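Local coordinates for oligopeptide ABC transporter, periplasmic oligopeptide-binding protein, putative (Thermotoga maritima MSB8, PDB 5IPW) that probably binds oligopeptides in the periplasm and delivers them to an ABC transporter for uptake, at residues A[54-59]-A[263-268]; A[271-276]-A[628-633]; A[365-370]-A[403-408]; A[369-374]-A[385-390]. All blocks are in the same frame, centred on the assembly; numbering follows the deposited sequence.

Contact 1: A[54-59]-A[263-268]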
# COMPACT_ATOMS: atom_id res chain seq x y z
N GLU A 54 3.51 20.03 -10.28
CA GLU A 54 3.42 21.44 -9.96
C GLU A 54 3.82 22.30 -11.14
O GLU A 54 3.10 23.22 -11.53
CB GLU A 54 4.33 21.74 -8.78
CG GLU A 54 4.10 23.06 -8.09
CD GLU A 54 5.13 23.32 -7.01
OE1 GLU A 54 5.51 24.50 -6.82
OE2 GLU A 54 5.57 22.34 -6.36
N LYS A 55 4.99 22.02 -11.70
CA LYS A 55 5.46 22.77 -12.84
C LYS A 55 6.62 22.06 -13.50
O LYS A 55 7.19 21.12 -12.94
CB LYS A 55 5.88 24.17 -12.43
CG LYS A 55 7.00 24.21 -11.40
CD LYS A 55 7.20 25.62 -10.85
CE LYS A 55 7.96 26.49 -11.83
NZ LYS A 55 8.19 27.85 -11.29
N VAL A 56 6.98 22.52 -14.68
CA VAL A 56 8.10 21.96 -15.41
C VAL A 56 9.36 22.27 -14.62
O VAL A 56 9.58 23.40 -14.20
CB VAL A 56 8.18 22.53 -16.84
CG1 VAL A 56 9.43 22.04 -17.57
CG2 VAL A 56 6.94 22.11 -17.63
N GLY A 57 10.19 21.25 -14.41
CA GLY A 57 11.34 21.35 -13.52
C GLY A 57 12.64 21.77 -14.17
O GLY A 57 12.70 21.95 -15.38
N GLN A 58 13.67 21.92 -13.35
CA GLN A 58 15.02 22.29 -13.80
C GLN A 58 15.98 21.19 -13.41
O GLN A 58 15.80 20.53 -12.39
CB GLN A 58 15.46 23.59 -13.13
CG GLN A 58 14.65 24.80 -13.54
CD GLN A 58 14.99 26.03 -12.72
OE1 GLN A 58 14.71 26.08 -11.53
NE2 GLN A 58 15.60 27.02 -13.36
N PHE A 59 16.99 21.01 -14.24
CA PHE A 59 17.96 19.94 -14.04
C PHE A 59 19.00 20.35 -13.00
O PHE A 59 19.45 21.50 -12.97
CB PHE A 59 18.70 19.64 -15.34
CG PHE A 59 17.92 18.81 -16.30
CD1 PHE A 59 17.51 17.54 -15.96
CD2 PHE A 59 17.64 19.29 -17.58
CE1 PHE A 59 16.79 16.76 -16.85
CE2 PHE A 59 16.93 18.52 -18.48
CZ PHE A 59 16.51 17.25 -18.12
N ALA A 263 11.84 8.09 -19.59
CA ALA A 263 10.68 8.97 -19.49
C ALA A 263 11.14 10.40 -19.61
O ALA A 263 12.26 10.73 -19.25
CB ALA A 263 9.96 8.77 -18.18
N VAL A 264 10.26 11.25 -20.13
CA VAL A 264 10.51 12.67 -20.24
C VAL A 264 9.35 13.49 -19.70
O VAL A 264 8.27 12.98 -19.40
CB VAL A 264 10.78 13.09 -21.70
CG1 VAL A 264 11.94 12.31 -22.29
CG2 VAL A 264 9.53 12.91 -22.57
N ASP A 265 9.63 14.78 -19.57
CA ASP A 265 8.67 15.86 -19.34
C ASP A 265 7.71 16.09 -20.47
O ASP A 265 7.96 15.68 -21.59
CB ASP A 265 9.46 17.17 -19.31
CG ASP A 265 9.65 17.68 -17.97
OD1 ASP A 265 9.24 16.98 -17.03
OD2 ASP A 265 10.22 18.77 -17.86
N ILE A 266 6.68 16.87 -20.18
CA ILE A 266 5.89 17.48 -21.24
C ILE A 266 6.72 18.41 -22.14
O ILE A 266 6.37 18.60 -23.29
CB ILE A 266 4.63 18.21 -20.71
CG1 ILE A 266 4.97 19.31 -19.71
CG2 ILE A 266 3.69 17.20 -20.06
CD1 ILE A 266 3.76 20.07 -19.20
N GLU A 267 7.80 18.99 -21.64
CA GLU A 267 8.73 19.77 -22.49
C GLU A 267 9.87 18.94 -23.09
O GLU A 267 10.79 19.51 -23.68
CB GLU A 267 9.33 20.94 -21.70
CG GLU A 267 8.33 22.05 -21.35
CD GLU A 267 7.95 22.90 -22.55
OE1 GLU A 267 8.82 23.62 -23.07
OE2 GLU A 267 6.77 22.85 -22.97
N GLY A 268 9.84 17.63 -22.95
CA GLY A 268 10.90 16.77 -23.50
C GLY A 268 12.21 16.68 -22.70
O GLY A 268 13.19 16.14 -23.21
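V56 meets the turn at D265, I266 and E267 with both of its methyl groups, and it supplies about half of the surface that the two segments bury. Its first torsion (chi1 175°) places CG1 opposite the backbone nitrogen and leaves CG2 beside it; CG1 goes to D265, CG2 to I266, and both rest on E267 CG. V56 CG1 lies 3.4 Å from D265 OD2 and 3.9 Å from E267 CG. The other branch, V56 CG2, packs 4.0 Å from I266 CG1, the one purely apolar side-chain pairing here. E267 takes part through its aliphatic portion: its chain bends at chi2, and the valine crosses it at about a right angle. D265 is buried, and its carboxylate finds its polar partners elsewhere, OD2 being hydrogen-bonded to Y273 OH and N269 ND2. The type I turn from D265 to G268 is closed by G268 N to D265 O at 3.0 Å. With an alanine here instead of V56, I266 CG1 and E267 CG would probably lose their methyl partners and a gap would open beside the aspartate. Y273 OH also bonds to G57 N, tying the two segments through a third part of the chain. This is a surface contact on strand 263-265 and the turn that follows; the strand is an outer one of the mixed sheet that also holds 48-51 and 2-4, and V264 pairs through its backbone with L48 and V50. Segment 54-59 is part of the connection from strand 48-51 to strand 62-67.

Contact 2: A[271-276]-A[628-633]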
# COMPACT_ATOMS: atom_id res chain seq x y z
N LEU A 271 14.05 12.69 -17.75
CA LEU A 271 14.05 12.60 -16.31
C LEU A 271 15.16 11.64 -15.84
O LEU A 271 15.73 10.91 -16.66
CB LEU A 271 12.67 12.14 -15.82
CG LEU A 271 11.54 13.11 -16.16
CD1 LEU A 271 10.19 12.46 -15.91
CD2 LEU A 271 11.66 14.40 -15.37
N PRO A 272 15.48 11.66 -14.54
CA PRO A 272 14.97 12.57 -13.50
C PRO A 272 15.50 13.98 -13.65
O PRO A 272 16.42 14.20 -14.40
CB PRO A 272 15.47 11.95 -12.20
CG PRO A 272 16.67 11.16 -12.59
CD PRO A 272 16.39 10.64 -13.98
N TYR A 273 14.92 14.93 -12.93
CA TYR A 273 15.47 16.27 -12.90
C TYR A 273 16.74 16.29 -12.05
O TYR A 273 17.74 16.91 -12.40
CB TYR A 273 14.47 17.21 -12.27
CG TYR A 273 13.24 17.52 -13.10
CD1 TYR A 273 13.35 18.11 -14.34
CD2 TYR A 273 11.98 17.27 -12.60
CE1 TYR A 273 12.22 18.42 -15.08
CE2 TYR A 273 10.85 17.58 -13.32
CZ TYR A 273 10.98 18.14 -14.57
OH TYR A 273 9.85 18.46 -15.27
N ILE A 274 16.68 15.58 -10.93
CA ILE A 274 17.74 15.57 -9.94
C ILE A 274 18.90 14.66 -10.36
O ILE A 274 18.69 13.53 -10.79
CB ILE A 274 17.16 15.15 -8.57
CG1 ILE A 274 16.10 16.17 -8.15
CG2 ILE A 274 18.25 15.03 -7.52
CD1 ILE A 274 15.22 15.72 -7.01
N ASP A 275 20.13 15.18 -10.25
CA ASP A 275 21.32 14.47 -10.70
C ASP A 275 21.74 13.35 -9.74
O ASP A 275 22.09 12.25 -10.17
CB ASP A 275 22.49 15.45 -10.87
CG ASP A 275 22.38 16.32 -12.11
OD1 ASP A 275 21.65 15.95 -13.06
OD2 ASP A 275 23.07 17.36 -12.16
N TYR A 276 21.72 13.66 -8.45
CA TYR A 276 22.15 12.73 -7.42
C TYR A 276 21.22 12.76 -6.23
O TYR A 276 20.66 13.81 -5.90
CB TYR A 276 23.54 13.10 -6.92
CG TYR A 276 24.62 13.02 -7.96
CD1 TYR A 276 25.30 11.84 -8.20
CD2 TYR A 276 24.97 14.13 -8.69
CE1 TYR A 276 26.29 11.76 -9.15
CE2 TYR A 276 25.96 14.08 -9.65
CZ TYR A 276 26.62 12.89 -9.88
OH TYR A 276 27.60 12.83 -10.84
N GLN A 628 10.02 13.00 -11.02
CA GLN A 628 9.78 14.38 -11.48
C GLN A 628 9.87 15.44 -10.37
O GLN A 628 9.49 16.59 -10.58
CB GLN A 628 8.43 14.51 -12.24
CG GLN A 628 7.17 14.05 -11.52
CD GLN A 628 6.64 15.04 -10.51
OE1 GLN A 628 6.29 16.17 -10.86
NE2 GLN A 628 6.55 14.62 -9.25
N PHE A 629 10.39 15.05 -9.21
CA PHE A 629 10.77 16.04 -8.19
C PHE A 629 11.92 16.83 -8.74
O PHE A 629 12.72 16.30 -9.51
CB PHE A 629 11.24 15.38 -6.90
CG PHE A 629 10.17 14.64 -6.13
CD1 PHE A 629 8.82 14.76 -6.44
CD2 PHE A 629 10.53 13.87 -5.05
CE1 PHE A 629 7.86 14.08 -5.71
CE2 PHE A 629 9.58 13.20 -4.29
CZ PHE A 629 8.24 13.30 -4.63
N PHE A 630 12.03 18.10 -8.35
CA PHE A 630 13.21 18.88 -8.68
C PHE A 630 13.60 19.90 -7.62
O PHE A 630 12.80 20.24 -6.75
CB PHE A 630 13.05 19.57 -10.04
CG PHE A 630 12.17 20.81 -10.03
CD1 PHE A 630 10.79 20.69 -10.05
CD2 PHE A 630 12.73 22.07 -10.06
CE1 PHE A 630 9.98 21.82 -10.08
CE2 PHE A 630 11.92 23.20 -10.08
CZ PHE A 630 10.55 23.08 -10.09
N ILE A 631 14.83 20.37 -7.74
CA ILE A 631 15.39 21.42 -6.90
C ILE A 631 15.54 22.68 -7.73
O ILE A 631 16.17 22.66 -8.79
CB ILE A 631 16.78 21.00 -6.35
CG1 ILE A 631 16.66 19.76 -5.48
CG2 ILE A 631 17.42 22.12 -5.54
CD1 ILE A 631 17.93 18.94 -5.42
N GLU A 632 15.01 23.79 -7.23
CA GLU A 632 15.12 25.06 -7.94
C GLU A 632 16.58 25.42 -8.20
O GLU A 632 17.42 25.20 -7.34
CB GLU A 632 14.44 26.17 -7.15
CG GLU A 632 12.93 26.02 -7.11
CD GLU A 632 12.23 27.03 -6.23
OE1 GLU A 632 12.90 27.70 -5.41
OE2 GLU A 632 10.99 27.14 -6.34
N GLN A 633 16.86 25.92 -9.39
CA GLN A 633 18.20 26.37 -9.76
C GLN A 633 18.17 27.87 -9.97
O GLN A 633 19.07 28.57 -9.51
CB GLN A 633 18.69 25.67 -11.03
CG GLN A 633 18.59 24.15 -11.03
CD GLN A 633 19.56 23.49 -10.05
OE1 GLN A 633 20.77 23.63 -10.18
NE2 GLN A 633 19.02 22.73 -9.09
O HOH W 1 14.11 14.21 -10.10
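Y273 and F630 come together through different first torsions: Y273 CG stands anti to its carbonyl carbon (chi1 -70°), while F630 CG sits between its backbone nitrogen and carbonyl carbon (chi1 77°). The rings thereby form a T-shaped pair, the edge of F630 directed at the face of Y273, with centroids 5.6 Å apart and planes at 64°. Nearer the backbone, Y273 CB packs 3.5 Å from F630 CB. The carbonyl oxygens of Q628 and F629 lie at the tyrosine's edge, F629 O being 3.3 Å from Y273 CD2, and L271 CD2 covers the centre of one face of the ring from 3.8 Å above its plane. The tyrosine hydroxyl has its polar partners, D265 first, outside these segments. I274 packs along 629-631: its CD1 rests 4.0 Å from F629 CB, and its CG1 faces I631 CD1 at 4.3 Å. A water links the backbones, accepting from I274 N at 3.0 Å and donating to F629 O at 2.6 Å. The contact thus fastens the C-terminal tail of the chain to the connection between strands 263-265 and 276-281. Strand 630-631 pairs antiparallel with 605-606, whose F605 packs on both I274 and I631, and W63 of strand 62-67 also touches I274.

Contact 3: A[365-370]-A[403-408]; sequences LSLAIN and KAYAEY
Y405 is the first residue of 403-408 to touch the C-terminal part of helix 359-367. Its CB lies 3.5 Å from S366 OG, a hydroxyl engaged with the Q363 carbonyl of its own helix, and its ring presents an edge to L367, with Y405 CD2 3.5 Å from L367 CD1. E407 follows, lying alongside L367 and pointing the same way; its chain bends at chi2 and brings OE1 to 3.6 Å from L367 CD2. The backbones also meet here: L367 CA directs its hydrogen at E407 O, 3.4 Å away with an angle of 149° at the hydrogen. In the other direction, Y408 CA approaches L367 O at 3.6 Å. Y408 completes the segment by laying its ring against N370. With N370 CG anti to the backbone nitrogen (chi1 -163°), the amide stacks on the tyrosine face, the planes 23° apart and CG 3.6 Å above the ring centre. N370 CB adds a CH-pi contact over that same ring, while the carbonyl oxygens of A368 and I369 sit at its edge. L367 also packs on A413 and L416 of helix 410-420. Between the two segments themselves the contact rests on van der Waals packing, amide-on-ring stacking and weak CH...O contacts; conventional hydrogen bonds hold the loop from just beyond, through L367 with D409 and R371 NH1 with Y405 O.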
# COMPACT_ATOMS: atom_id res chain seq x y z
N LEU A 365 -24.37 1.91 19.70
CA LEU A 365 -23.02 1.90 20.29
C LEU A 365 -22.11 2.95 19.67
O LEU A 365 -21.32 3.57 20.39
CB LEU A 365 -22.37 0.51 20.19
CG LEU A 365 -22.68 -0.56 21.24
CD1 LEU A 365 -21.79 -1.77 21.00
CD2 LEU A 365 -22.51 -0.08 22.67
N SER A 366 -22.21 3.16 18.35
CA SER A 366 -21.39 4.18 17.67
C SER A 366 -21.86 5.61 18.00
O SER A 366 -21.04 6.47 18.33
CB SER A 366 -21.33 3.97 16.14
OG SER A 366 -22.56 3.56 15.56
N LEU A 367 -23.17 5.83 17.94
CA LEU A 367 -23.75 7.16 18.21
C LEU A 367 -23.40 7.68 19.60
O LEU A 367 -23.31 8.89 19.81
CB LEU A 367 -25.26 7.14 18.02
CG LEU A 367 -25.72 6.90 16.58
CD1 LEU A 367 -27.19 6.52 16.56
CD2 LEU A 367 -25.44 8.12 15.72
N ALA A 368 -23.17 6.77 20.54
CA ALA A 368 -22.75 7.14 21.89
C ALA A 368 -21.29 7.57 21.98
O ALA A 368 -20.85 8.00 23.05
CB ALA A 368 -23.02 5.99 22.85
N ILE A 369 -20.54 7.44 20.89
CA ILE A 369 -19.12 7.77 20.91
C ILE A 369 -18.89 9.23 20.51
O ILE A 369 -19.36 9.69 19.47
CB ILE A 369 -18.30 6.85 19.99
CG1 ILE A 369 -18.64 5.38 20.27
CG2 ILE A 369 -16.81 7.10 20.21
CD1 ILE A 369 -17.80 4.36 19.54
N ASN A 370 -18.15 9.93 21.37
CA ASN A 370 -17.68 11.28 21.10
C ASN A 370 -16.30 11.22 20.43
O ASN A 370 -15.27 11.33 21.10
CB ASN A 370 -17.62 12.06 22.43
CG ASN A 370 -17.55 13.58 22.25
OD1 ASN A 370 -17.18 14.28 23.19
ND2 ASN A 370 -17.91 14.10 21.07
N LYS A 403 -19.61 8.31 7.23
CA LYS A 403 -20.45 8.98 8.22
C LYS A 403 -21.38 8.05 8.99
O LYS A 403 -21.66 8.30 10.16
CB LYS A 403 -21.24 10.14 7.59
CG LYS A 403 -20.46 11.46 7.51
CD LYS A 403 -19.49 11.65 8.68
CE LYS A 403 -18.43 12.70 8.39
NZ LYS A 403 -17.23 12.49 9.25
N ALA A 404 -21.86 7.00 8.33
CA ALA A 404 -22.47 5.87 9.04
C ALA A 404 -23.40 6.39 10.14
O ALA A 404 -24.39 7.06 9.86
CB ALA A 404 -21.37 4.99 9.62
N TYR A 405 -23.07 6.05 11.39
CA TYR A 405 -23.65 6.67 12.55
C TYR A 405 -22.48 7.23 13.32
O TYR A 405 -22.17 6.82 14.44
CB TYR A 405 -24.42 5.63 13.36
CG TYR A 405 -25.70 5.20 12.70
CD1 TYR A 405 -25.70 4.43 11.55
CD2 TYR A 405 -26.93 5.56 13.25
CE1 TYR A 405 -26.89 4.03 10.95
CE2 TYR A 405 -28.12 5.17 12.66
CZ TYR A 405 -28.10 4.41 11.51
OH TYR A 405 -29.29 4.02 10.92
N ALA A 406 -21.81 8.18 12.67
CA ALA A 406 -20.58 8.78 13.19
C ALA A 406 -20.83 9.93 14.16
O ALA A 406 -19.89 10.36 14.84
CB ALA A 406 -19.70 9.25 12.04
N GLU A 407 -22.07 10.41 14.25
CA GLU A 407 -22.39 11.57 15.11
C GLU A 407 -22.26 11.22 16.58
O GLU A 407 -22.43 10.07 16.98
CB GLU A 407 -23.81 12.11 14.87
CG GLU A 407 -24.23 12.21 13.42
CD GLU A 407 -24.86 10.92 12.93
OE1 GLU A 407 -26.03 10.66 13.27
OE2 GLU A 407 -24.17 10.16 12.21
N TYR A 408 -21.97 12.23 17.39
CA TYR A 408 -22.00 12.10 18.84
C TYR A 408 -23.40 12.44 19.34
O TYR A 408 -23.65 13.54 19.82
CB TYR A 408 -20.95 13.02 19.49
CG TYR A 408 -21.03 13.06 21.00
CD1 TYR A 408 -20.96 11.89 21.75
CD2 TYR A 408 -21.16 14.27 21.67
CE1 TYR A 408 -21.03 11.93 23.14
CE2 TYR A 408 -21.23 14.32 23.06
CZ TYR A 408 -21.16 13.14 23.79
OH TYR A 408 -21.23 13.19 25.16

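Contact 4: A[369-374]-A[385-390]; sequences INREEI and PRQASL
R371 runs past P385 and on to Q387, and its conformation explains how one side chain meets both. Its first torsion sets CG anti to the carbonyl carbon, chi2 (101°) then bends the chain, and the last two torsions are extended, which carries the guanidinium straight out from the bend. At the near end R371 CB packs on P385 CB at 3.7 Å; the same proline ring reaches the following residue of the helix, with P385 CG 3.8 Å from E372 CA. At the far end the guanidinium crosses Q387 obliquely, R371 CZ lying 3.7 Å from Q387 CB. Q387 extends its CG anti to the backbone nitrogen (chi1 169°) before bending at chi2, and its amide plane is turned 43° from the guanidinium. R371 NH2 and Q387 NE2 come within 3.5 Å, but both are donors and do not bond. The arginine instead gives NH2 to G590 O and NH1 to Y405 O, while I369 CB lies 4.0 Å over one guanidinium face, toward its rim. On the other segment R386 CB points away from 369-374; its NH2 donates to L390 O at 2.9 Å, and its NE forms a salt bridge with E402. A leucine in place of R371 would probably leave the G590 and Y405 carbonyls without this donor and Q387 without the flat group lying across it. Across the two segments, then, the buried arginine acts through its carbon atoms and through NH2, which meets the Q387 methylenes obliquely, spending its hydrogen-bonding power on backbone carbonyls elsewhere.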
# COMPACT_ATOMS: atom_id res chain seq x y z
N ILE A 369 -20.54 7.44 20.89
CA ILE A 369 -19.12 7.77 20.91
C ILE A 369 -18.89 9.23 20.51
O ILE A 369 -19.36 9.69 19.47
CB ILE A 369 -18.30 6.85 19.99
CG1 ILE A 369 -18.64 5.38 20.27
CG2 ILE A 369 -16.81 7.10 20.21
CD1 ILE A 369 -17.80 4.36 19.54
N ASN A 370 -18.15 9.93 21.37
CA ASN A 370 -17.68 11.28 21.10
C ASN A 370 -16.30 11.22 20.43
O ASN A 370 -15.27 11.33 21.10
CB ASN A 370 -17.62 12.06 22.43
CG ASN A 370 -17.55 13.58 22.25
OD1 ASN A 370 -17.18 14.28 23.19
ND2 ASN A 370 -17.91 14.10 21.07
N ARG A 371 -16.29 11.03 19.12
CA ARG A 371 -15.02 10.90 18.37
C ARG A 371 -14.19 12.17 18.46
O ARG A 371 -12.98 12.11 18.74
CB ARG A 371 -15.27 10.57 16.90
CG ARG A 371 -15.52 9.11 16.60
CD ARG A 371 -16.98 8.80 16.41
NE ARG A 371 -17.18 7.40 16.02
CZ ARG A 371 -18.36 6.84 15.81
NH1 ARG A 371 -19.49 7.53 15.93
NH2 ARG A 371 -18.42 5.56 15.47
N GLU A 372 -14.85 13.30 18.21
CA GLU A 372 -14.24 14.62 18.33
C GLU A 372 -13.42 14.75 19.62
O GLU A 372 -12.30 15.23 19.59
CB GLU A 372 -15.33 15.70 18.30
CG GLU A 372 -14.82 17.13 18.46
CD GLU A 372 -15.87 18.05 19.06
OE1 GLU A 372 -15.86 18.25 20.29
OE2 GLU A 372 -16.72 18.57 18.30
N GLU A 373 -14.00 14.30 20.73
CA GLU A 373 -13.34 14.38 22.03
C GLU A 373 -12.07 13.51 22.05
O GLU A 373 -10.99 14.01 22.35
CB GLU A 373 -14.33 13.98 23.14
CG GLU A 373 -13.77 13.74 24.53
CD GLU A 373 -13.30 14.99 25.25
OE1 GLU A 373 -12.86 15.95 24.57
OE2 GLU A 373 -13.34 15.00 26.50
N ILE A 374 -12.22 12.23 21.69
CA ILE A 374 -11.09 11.29 21.62
C ILE A 374 -9.94 11.89 20.81
O ILE A 374 -8.77 11.82 21.22
CB ILE A 374 -11.51 9.94 20.99
CG1 ILE A 374 -12.49 9.19 21.90
CG2 ILE A 374 -10.29 9.05 20.73
CD1 ILE A 374 -13.40 8.22 21.17
N PRO A 385 -12.11 12.59 13.09
CA PRO A 385 -13.26 11.85 13.61
C PRO A 385 -14.11 11.24 12.49
O PRO A 385 -14.67 11.97 11.67
CB PRO A 385 -14.04 12.92 14.38
CG PRO A 385 -13.03 13.95 14.74
CD PRO A 385 -12.12 13.99 13.55
N ARG A 386 -14.20 9.91 12.46
CA ARG A 386 -14.91 9.16 11.43
C ARG A 386 -15.14 7.73 11.92
O ARG A 386 -14.63 7.33 12.96
CB ARG A 386 -14.12 9.16 10.10
CG ARG A 386 -12.77 8.46 10.14
CD ARG A 386 -11.80 8.90 9.04
NE ARG A 386 -12.32 8.66 7.70
CZ ARG A 386 -12.36 7.48 7.09
NH1 ARG A 386 -11.91 6.38 7.69
NH2 ARG A 386 -12.86 7.38 5.86
N GLN A 387 -15.94 6.99 11.17
CA GLN A 387 -16.14 5.58 11.45
C GLN A 387 -16.72 4.87 10.26
O GLN A 387 -17.77 5.29 9.77
CB GLN A 387 -17.11 5.37 12.62
CG GLN A 387 -17.59 3.92 12.81
CD GLN A 387 -18.93 3.61 12.16
OE1 GLN A 387 -19.00 2.96 11.11
NE2 GLN A 387 -20.01 4.08 12.78
N ALA A 388 -16.09 3.80 9.78
CA ALA A 388 -14.74 3.36 10.13
C ALA A 388 -14.38 2.50 8.97
O ALA A 388 -14.55 1.28 9.01
CB ALA A 388 -14.71 2.55 11.40
N SER A 389 -13.89 3.15 7.92
CA SER A 389 -14.02 2.64 6.57
C SER A 389 -12.94 3.22 5.67
O SER A 389 -12.01 3.87 6.14
CB SER A 389 -15.41 2.99 6.04
OG SER A 389 -15.68 4.38 6.09
N LEU A 390 -13.08 2.99 4.36
CA LEU A 390 -12.07 3.41 3.39
C LEU A 390 -11.84 4.91 3.49
O LEU A 390 -12.80 5.69 3.49
CB LEU A 390 -12.47 2.99 1.97
CG LEU A 390 -12.76 1.48 1.80
CD1 LEU A 390 -13.13 1.12 0.37
CD2 LEU A 390 -11.57 0.64 2.25

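How the contacts relate
The four contacts form two neighbouring pairs at distant ends of the molecule. Contacts 1 and 2 have centres about 9 Å apart, meet at the hydroxyl of Y273 and both use the chain running from strand 263-265 to strand 276-281. Contacts 3 and 4, centres about 7 Å apart, share I369 and N370 and sit on the consecutive helices 359-367 and 371-379. Centres of one pair are 40 to 47 Å from those of the other. Along the chain, contact 1 closes before contact 2 opens, and contacts 3 and 4 are nested inside the long excursion that contact 2 closes. A chain that leaves one region, builds another and returns is consistent with the lobed architecture of periplasmic binding proteins.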